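Local structure of putative efflux transporter (Bacteroides eggerthii, 4L8J) at residues L72-D77 and L121-M126; A79-A84 and A110-A115; R90-L95 and Q103-S108. The protein probably serves as the membrane-fusion (adaptor) subunit of a HlyD-type efflux system, linking an inner-membrane transporter to an outer-membrane channel. All blocks are in the same frame, centred on the assembly; numbering follows the deposited sequence. Where two conformers were deposited one is given.

Contact 1: residues L72-D77 and L121-M126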
# COMPACT_ATOMS: atom_id res chain seq x y z
N LEU A 72 67.26 -10.94 -52.11
CA LEU A 72 68.16 -10.58 -53.22
C LEU A 72 67.69 -9.29 -53.88
O LEU A 72 68.51 -8.40 -54.08
CB LEU A 72 68.27 -11.71 -54.25
CG LEU A 72 69.18 -12.87 -53.84
CD1 LEU A 72 68.64 -14.20 -54.34
CD2 LEU A 72 70.60 -12.64 -54.33
N GLN A 73 66.38 -9.17 -54.18
CA GLN A 73 65.79 -7.97 -54.76
C GLN A 73 65.94 -6.78 -53.81
O GLN A 73 66.31 -5.71 -54.26
CB GLN A 73 64.31 -8.19 -55.12
CG GLN A 73 63.73 -7.11 -56.03
CD GLN A 73 64.45 -7.06 -57.36
OE1 GLN A 73 64.46 -8.03 -58.13
NE2 GLN A 73 65.13 -5.96 -57.63
N TYR A 74 65.72 -7.00 -52.51
CA TYR A 74 65.85 -5.98 -51.46
C TYR A 74 67.27 -5.35 -51.48
O TYR A 74 67.37 -4.12 -51.58
CB TYR A 74 65.50 -6.58 -50.07
CG TYR A 74 65.70 -5.61 -48.91
CD1 TYR A 74 66.93 -5.49 -48.28
CD2 TYR A 74 64.65 -4.82 -48.46
CE1 TYR A 74 67.13 -4.57 -47.25
CE2 TYR A 74 64.82 -3.93 -47.40
CZ TYR A 74 66.07 -3.79 -46.81
OH TYR A 74 66.23 -2.91 -45.77
N ALA A 75 68.34 -6.19 -51.38
CA ALA A 75 69.74 -5.75 -51.37
C ALA A 75 70.13 -5.01 -52.67
O ALA A 75 70.98 -4.11 -52.61
CB ALA A 75 70.67 -6.95 -51.16
N ALA A 76 69.55 -5.41 -53.82
CA ALA A 76 69.80 -4.76 -55.11
C ALA A 76 69.06 -3.41 -55.17
O ALA A 76 69.62 -2.42 -55.63
CB ALA A 76 69.34 -5.67 -56.25
N ASP A 77 67.81 -3.37 -54.68
CA ASP A 77 67.02 -2.14 -54.65
C ASP A 77 67.61 -1.16 -53.63
O ASP A 77 67.62 0.04 -53.88
CB ASP A 77 65.53 -2.45 -54.38
CG ASP A 77 64.81 -3.15 -55.53
OD1 ASP A 77 65.37 -3.21 -56.63
OD2 ASP A 77 63.65 -3.55 -55.34
N LEU A 121 58.83 -0.92 -52.17
CA LEU A 121 58.14 -2.16 -52.53
C LEU A 121 58.91 -3.38 -52.00
O LEU A 121 58.29 -4.25 -51.40
CB LEU A 121 57.94 -2.24 -54.06
CG LEU A 121 57.37 -3.55 -54.63
CD1 LEU A 121 55.91 -3.75 -54.21
CD2 LEU A 121 57.49 -3.58 -56.14
N SER A 122 60.27 -3.42 -52.20
CA SER A 122 61.08 -4.54 -51.72
C SER A 122 61.13 -4.56 -50.18
O SER A 122 61.22 -5.64 -49.60
CB SER A 122 62.47 -4.54 -52.35
OG SER A 122 63.38 -3.60 -51.80
N THR A 123 61.06 -3.38 -49.51
CA THR A 123 61.03 -3.26 -48.03
C THR A 123 59.74 -3.91 -47.51
O THR A 123 59.78 -4.64 -46.52
CB THR A 123 61.17 -1.78 -47.60
OG1 THR A 123 62.48 -1.32 -47.91
CG2 THR A 123 60.92 -1.55 -46.12
N ASN A 124 58.61 -3.66 -48.18
CA ASN A 124 57.32 -4.23 -47.82
C ASN A 124 57.29 -5.74 -48.05
O ASN A 124 56.79 -6.47 -47.20
CB ASN A 124 56.19 -3.56 -48.60
CG ASN A 124 55.88 -2.14 -48.18
OD1 ASN A 124 56.17 -1.70 -47.05
ND2 ASN A 124 55.22 -1.41 -49.06
N ASN A 125 57.82 -6.19 -49.21
CA ASN A 125 57.87 -7.61 -49.57
C ASN A 125 58.69 -8.39 -48.55
O ASN A 125 58.31 -9.50 -48.19
CB ASN A 125 58.43 -7.78 -50.99
CG ASN A 125 57.48 -7.36 -52.09
OD1 ASN A 125 56.31 -7.05 -51.86
ND2 ASN A 125 57.97 -7.35 -53.31
N MSE A 126 59.78 -7.79 -48.05
CA MSE A 126 60.67 -8.37 -47.04
C MSE A 126 59.93 -8.54 -45.70
O MSE A 126 60.01 -9.59 -45.08
CB MSE A 126 61.90 -7.45 -46.87
CG MSE A 126 63.04 -8.10 -46.13
SE MSE A 126 63.88 -9.61 -47.08
CE MSE A 126 65.79 -9.09 -46.59
O HOH W 1 64.40 -0.76 -45.66
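In the antiparallel helical hairpin of this HlyD-family protein, Tyr74 of helix 68-95 reaches across to Ser122, Thr123 and Met126 of helix 102-127, at the end next to strands 61-65 and 130-132 of the barrel-sandwich region. Tyr74 carries its CG anti to the backbone N (chi1 176°), which lays the edge of the ring against the backbone of Ser122 and Thr123. From there the hydroxyl bonds to Tyr119 OH and to a bridging water, with Tyr74 OH 2.8 Å from the water oxygen. The same water donates to Thr123 OG1 at 3.0 Å, while Thr123 OG1 itself bonds to Tyr119 O. Asp77 OD2 lies 3.4 Å from Ser122 CB. The other carboxylate oxygen is taken within its own helix, Gln73 NE2 donating to Asp77 OD1 over 2.9 Å from 48° above the carboxylate plane. With an alanine here instead of Asp77, the amide of Gln73 would probably be set free to turn and Ser122 CB would lose part of its cover. Met126, present as selenomethionine, crosses the tyrosine at about a right angle in an oblique Met-aromatic contact, its SE 5.4 Å from the Tyr74 ring centroid and its CE 4.1 Å from Tyr74 CD1.

Contact 2: residues A79-A84 and A110-A115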
# COMPACT_ATOMS: atom_id res chain seq x y z
N ALA A 79 70.93 -0.92 -52.70
CA ALA A 79 72.12 -0.37 -53.34
C ALA A 79 71.73 0.68 -54.40
O ALA A 79 72.25 1.80 -54.35
CB ALA A 79 72.95 -1.49 -53.95
N ALA A 80 70.76 0.36 -55.30
CA ALA A 80 70.29 1.28 -56.34
C ALA A 80 69.71 2.57 -55.73
O ALA A 80 69.97 3.65 -56.25
CB ALA A 80 69.26 0.61 -57.23
N TYR A 81 69.00 2.47 -54.59
CA TYR A 81 68.45 3.63 -53.88
C TYR A 81 69.56 4.47 -53.31
O TYR A 81 69.52 5.68 -53.44
CB TYR A 81 67.47 3.21 -52.76
CG TYR A 81 67.08 4.36 -51.87
CD1 TYR A 81 66.10 5.27 -52.26
CD2 TYR A 81 67.73 4.59 -50.66
CE1 TYR A 81 65.77 6.37 -51.48
CE2 TYR A 81 67.40 5.69 -49.86
CZ TYR A 81 66.42 6.58 -50.27
OH TYR A 81 66.08 7.65 -49.49
N GLU A 82 70.55 3.85 -52.64
CA GLU A 82 71.67 4.55 -52.03
C GLU A 82 72.51 5.32 -53.07
O GLU A 82 72.91 6.45 -52.78
CB GLU A 82 72.55 3.58 -51.26
CG GLU A 82 71.91 3.21 -49.93
CD GLU A 82 72.55 2.05 -49.20
OE1 GLU A 82 73.63 1.58 -49.62
OE2 GLU A 82 71.96 1.62 -48.17
N THR A 83 72.75 4.72 -54.26
CA THR A 83 73.48 5.38 -55.36
C THR A 83 72.64 6.55 -55.91
O THR A 83 73.19 7.63 -56.12
CB THR A 83 73.83 4.38 -56.49
OG1 THR A 83 74.59 3.31 -55.96
CG2 THR A 83 74.61 5.02 -57.64
N ALA A 84 71.33 6.34 -56.14
CA ALA A 84 70.47 7.42 -56.67
C ALA A 84 70.36 8.57 -55.68
O ALA A 84 70.38 9.72 -56.10
CB ALA A 84 69.09 6.89 -57.02
N ALA A 110 64.07 12.31 -61.02
CA ALA A 110 63.14 11.29 -61.52
C ALA A 110 63.70 9.90 -61.25
O ALA A 110 62.97 9.04 -60.76
CB ALA A 110 62.90 11.50 -63.02
N ASN A 111 65.01 9.69 -61.46
CA ASN A 111 65.70 8.43 -61.18
C ASN A 111 65.66 8.06 -59.70
O ASN A 111 65.53 6.89 -59.35
CB ASN A 111 67.16 8.50 -61.65
CG ASN A 111 67.37 8.36 -63.14
OD1 ASN A 111 66.45 8.04 -63.91
ND2 ASN A 111 68.61 8.57 -63.60
N TYR A 112 65.78 9.07 -58.83
CA TYR A 112 65.73 8.89 -57.38
C TYR A 112 64.35 8.39 -56.95
O TYR A 112 64.27 7.45 -56.17
CB TYR A 112 66.10 10.20 -56.67
CG TYR A 112 65.81 10.19 -55.19
CD1 TYR A 112 66.66 9.53 -54.30
CD2 TYR A 112 64.66 10.78 -54.68
CE1 TYR A 112 66.37 9.47 -52.93
CE2 TYR A 112 64.36 10.72 -53.32
CZ TYR A 112 65.23 10.09 -52.45
OH TYR A 112 64.94 10.04 -51.11
N GLN A 113 63.26 9.02 -57.44
CA GLN A 113 61.91 8.59 -57.08
C GLN A 113 61.65 7.15 -57.57
O GLN A 113 61.05 6.37 -56.83
CB GLN A 113 60.84 9.55 -57.62
CG GLN A 113 61.02 11.02 -57.12
CD GLN A 113 60.64 11.34 -55.67
OE1 GLN A 113 60.42 10.46 -54.81
NE2 GLN A 113 60.56 12.63 -55.36
N LYS A 114 62.13 6.79 -58.78
CA LYS A 114 62.02 5.44 -59.33
C LYS A 114 62.72 4.45 -58.40
O LYS A 114 62.10 3.48 -58.00
CB LYS A 114 62.63 5.39 -60.76
CG LYS A 114 61.70 6.01 -61.81
CD LYS A 114 62.46 6.55 -63.04
CE LYS A 114 61.57 7.31 -64.01
NZ LYS A 114 60.97 8.54 -63.42
N ALA A 115 63.98 4.74 -58.01
CA ALA A 115 64.77 3.93 -57.09
C ALA A 115 64.11 3.83 -55.71
O ALA A 115 64.06 2.75 -55.14
CB ALA A 115 66.17 4.50 -56.97
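Tyr81 lies alongside Tyr112, the two rings pointing the same way from facing helices of the hairpin and overlapping along one flank. Their closest carbons are Tyr81 CE1 and Tyr112 CE1, 3.5 Å apart. The ring centroids of Tyr81 and Tyr112 are 5.5 Å apart and the planes meet at 42°, an oblique arrangement. Both rings are thrown out by the same torsion, CG anti to the backbone N (chi1 170° in Tyr81, 168° in Tyr112), so the two phenols arrive together at one side of the interface. The tyrosines are matched by two alanines three residues further on, Ala84 and Ala115, whose methyls meet between the helices with Ala84 CB 3.8 Å from Ala115 CB. Each methyl also rests on the opposing tyrosine's backbone, Ala84 CB on Tyr112 CA and Ala115 CB on Tyr81 CA, both at 3.9 Å. Such small residues let the axes of the segments approach to 8.7 Å. Beyond the pair, the ring of Tyr119 meets that of Tyr81. The hydroxyls close the contact, Tyr81 OH bonding to Tyr112 OH at 3.1 Å; either could be the donor, and an otherwise apolar seam gains one direct polar link.

Contact 3: residues R90-L95 and Q103-S108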
# COMPACT_ATOMS: atom_id res chain seq x y z
N ARG A 90 74.48 15.31 -54.62
CA ARG A 90 75.60 15.85 -55.38
C ARG A 90 75.10 16.87 -56.39
O ARG A 90 75.63 17.97 -56.45
CB ARG A 90 76.30 14.70 -56.12
CG ARG A 90 77.78 14.61 -55.90
CD ARG A 90 78.28 13.33 -56.53
NE ARG A 90 78.42 12.25 -55.56
CZ ARG A 90 78.02 10.99 -55.76
NH1 ARG A 90 77.45 10.64 -56.92
NH2 ARG A 90 78.19 10.08 -54.82
N ASN A 91 74.05 16.50 -57.17
CA ASN A 91 73.46 17.37 -58.20
C ASN A 91 72.77 18.58 -57.58
O ASN A 91 72.76 19.63 -58.22
CB ASN A 91 72.54 16.59 -59.14
CG ASN A 91 73.35 15.64 -60.00
OD1 ASN A 91 74.57 15.64 -59.93
ND2 ASN A 91 72.72 14.78 -60.80
N LYS A 92 72.25 18.47 -56.34
CA LYS A 92 71.64 19.63 -55.65
C LYS A 92 72.73 20.68 -55.43
O LYS A 92 72.52 21.87 -55.70
CB LYS A 92 71.00 19.22 -54.31
CG LYS A 92 69.69 18.51 -54.47
CD LYS A 92 69.04 18.21 -53.14
CE LYS A 92 67.79 17.38 -53.31
NZ LYS A 92 67.25 16.93 -52.00
N ARG A 93 73.93 20.23 -54.99
CA ARG A 93 75.08 21.09 -54.75
C ARG A 93 75.61 21.68 -56.05
O ARG A 93 75.88 22.88 -56.07
CB ARG A 93 76.19 20.33 -54.01
CG ARG A 93 76.02 20.38 -52.50
CD ARG A 93 77.34 20.17 -51.75
NE ARG A 93 78.14 19.07 -52.29
CZ ARG A 93 77.94 17.78 -52.02
NH1 ARG A 93 76.94 17.41 -51.22
NH2 ARG A 93 78.72 16.85 -52.56
N LEU A 94 75.71 20.87 -57.14
CA LEU A 94 76.14 21.29 -58.48
C LEU A 94 75.17 22.30 -59.12
O LEU A 94 75.61 23.23 -59.81
CB LEU A 94 76.27 20.07 -59.42
CG LEU A 94 77.44 19.10 -59.22
CD1 LEU A 94 77.27 17.89 -60.11
CD2 LEU A 94 78.75 19.76 -59.55
N LEU A 95 73.84 22.06 -58.97
CA LEU A 95 72.85 22.98 -59.55
C LEU A 95 72.86 24.31 -58.78
O LEU A 95 72.75 25.35 -59.41
CB LEU A 95 71.43 22.35 -59.56
CG LEU A 95 70.31 23.18 -60.22
CD1 LEU A 95 70.57 23.39 -61.72
CD2 LEU A 95 68.99 22.51 -60.03
N GLN A 103 68.15 20.04 -66.73
CA GLN A 103 67.78 18.82 -67.44
C GLN A 103 68.40 17.59 -66.77
O GLN A 103 67.70 16.62 -66.54
CB GLN A 103 68.27 18.90 -68.91
CG GLN A 103 67.85 17.70 -69.77
CD GLN A 103 68.57 17.62 -71.10
OE1 GLN A 103 68.59 18.57 -71.90
NE2 GLN A 103 69.12 16.45 -71.40
N GLU A 104 69.72 17.64 -66.49
CA GLU A 104 70.48 16.57 -65.86
C GLU A 104 70.04 16.42 -64.41
O GLU A 104 69.83 15.29 -63.98
CB GLU A 104 72.00 16.83 -65.97
CG GLU A 104 72.89 15.71 -65.46
CD GLU A 104 72.70 14.32 -66.05
OE1 GLU A 104 72.40 14.21 -67.26
OE2 GLU A 104 72.94 13.34 -65.31
N TYR A 105 69.84 17.53 -63.68
CA TYR A 105 69.36 17.50 -62.30
C TYR A 105 67.98 16.82 -62.24
O TYR A 105 67.74 15.97 -61.38
CB TYR A 105 69.28 18.93 -61.70
CG TYR A 105 68.64 18.95 -60.33
CD1 TYR A 105 69.35 18.54 -59.21
CD2 TYR A 105 67.33 19.36 -60.15
CE1 TYR A 105 68.74 18.47 -57.96
CE2 TYR A 105 66.72 19.34 -58.89
CZ TYR A 105 67.45 18.92 -57.79
OH TYR A 105 66.87 18.85 -56.55
N GLU A 106 67.08 17.19 -63.16
CA GLU A 106 65.71 16.66 -63.24
C GLU A 106 65.70 15.16 -63.48
O GLU A 106 64.93 14.45 -62.84
CB GLU A 106 64.94 17.35 -64.34
CG GLU A 106 63.49 16.89 -64.41
CD GLU A 106 62.70 17.63 -65.45
OE1 GLU A 106 63.34 18.36 -66.24
OE2 GLU A 106 61.45 17.54 -65.44
N ILE A 107 66.55 14.70 -64.40
CA ILE A 107 66.72 13.27 -64.68
C ILE A 107 67.12 12.58 -63.37
O ILE A 107 66.53 11.56 -63.03
CB ILE A 107 67.76 13.05 -65.83
CG1 ILE A 107 67.14 13.46 -67.21
CG2 ILE A 107 68.27 11.60 -65.87
CD1 ILE A 107 68.20 13.68 -68.39
N SER A 108 68.07 13.16 -62.62
CA SER A 108 68.53 12.53 -61.37
C SER A 108 67.42 12.55 -60.30
O SER A 108 67.31 11.58 -59.55
CB SER A 108 69.83 13.17 -60.87
OG SER A 108 69.65 14.45 -60.27
O HOH W 2 74.39 13.30 -62.90
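Leu95 lays a methyl over the face of Tyr105 near the far end of the helical hairpin, and the aromatic ring is held on several sides by residues of helix 68-95. The leucine has CG anti to its own backbone N (chi1 -176°), a setting that carries CD2 across the gap and onto the ring. The result is a CH-pi contact, Leu95 CD2 standing 3.8 Å from the Tyr105 ring centroid and displaced toward the rim. Close to the ring root, Tyr105 CD1 touches Asn91 CB at 3.7 Å. Lys92, its chain fully extended beyond CG, crosses the tyrosine obliquely with CG at the ring edge. Its aliphatic part does the touching, with Lys92 CG 3.5 Å from Tyr105 OH, while the ammonium group passes on to a salt bridge with Glu89.

A polar chain runs beside this apolar patch. Asn91 ND2 donates to Ser108 OG over 3.1 Å, a fairly straight bond (160°) with the serine oxygen close to the plane of the amide. Ser108 in turn donates from OG to Tyr105 O at 2.7 Å, one turn back in its own helix. That bond depends on chi1 of 76°, which sets OG between the backbone N and the carbonyl carbon. A water also accepts from Asn91 ND2, at 3.1 Å, and donates to Glu104 OE2 at 2.8 Å. Ile100, in the loop joining the helices, packs on both Asn91 and Leu95.

The buried amide nitrogen thus has two acceptors, the serine oxygen and the water, which together should restrain the rotation of the Asn91 amide. Ser108 OG both accepts and donates, so the asparagine is coupled through it to the backbone of the facing helix, and Asn91 ND2 and Ser108 OG lie beside the tyrosine with partners for their polar atoms.

In the fold
All three contacts join the same pair of helices, 68-95 and 102-127, and follow one another along the hairpin like rungs. Contact 1 lies toward strands 61-65 and 130-132, contact 2 in the middle and contact 3 next to the loop that reverses the chain. Neighbouring centres are about 13 Å apart, and those of contacts 1 and 3 about 26 Å. Because the helices are antiparallel, the chain meets the first segments in the order 1, 2, 3 and their partners in the order 3, 2, 1. Distance from the chain's centre grows from about 44 to 52 to 62 Å, so the hairpin projects outward, consistent with the way HlyD-family adaptors extend toward an outer-membrane channel.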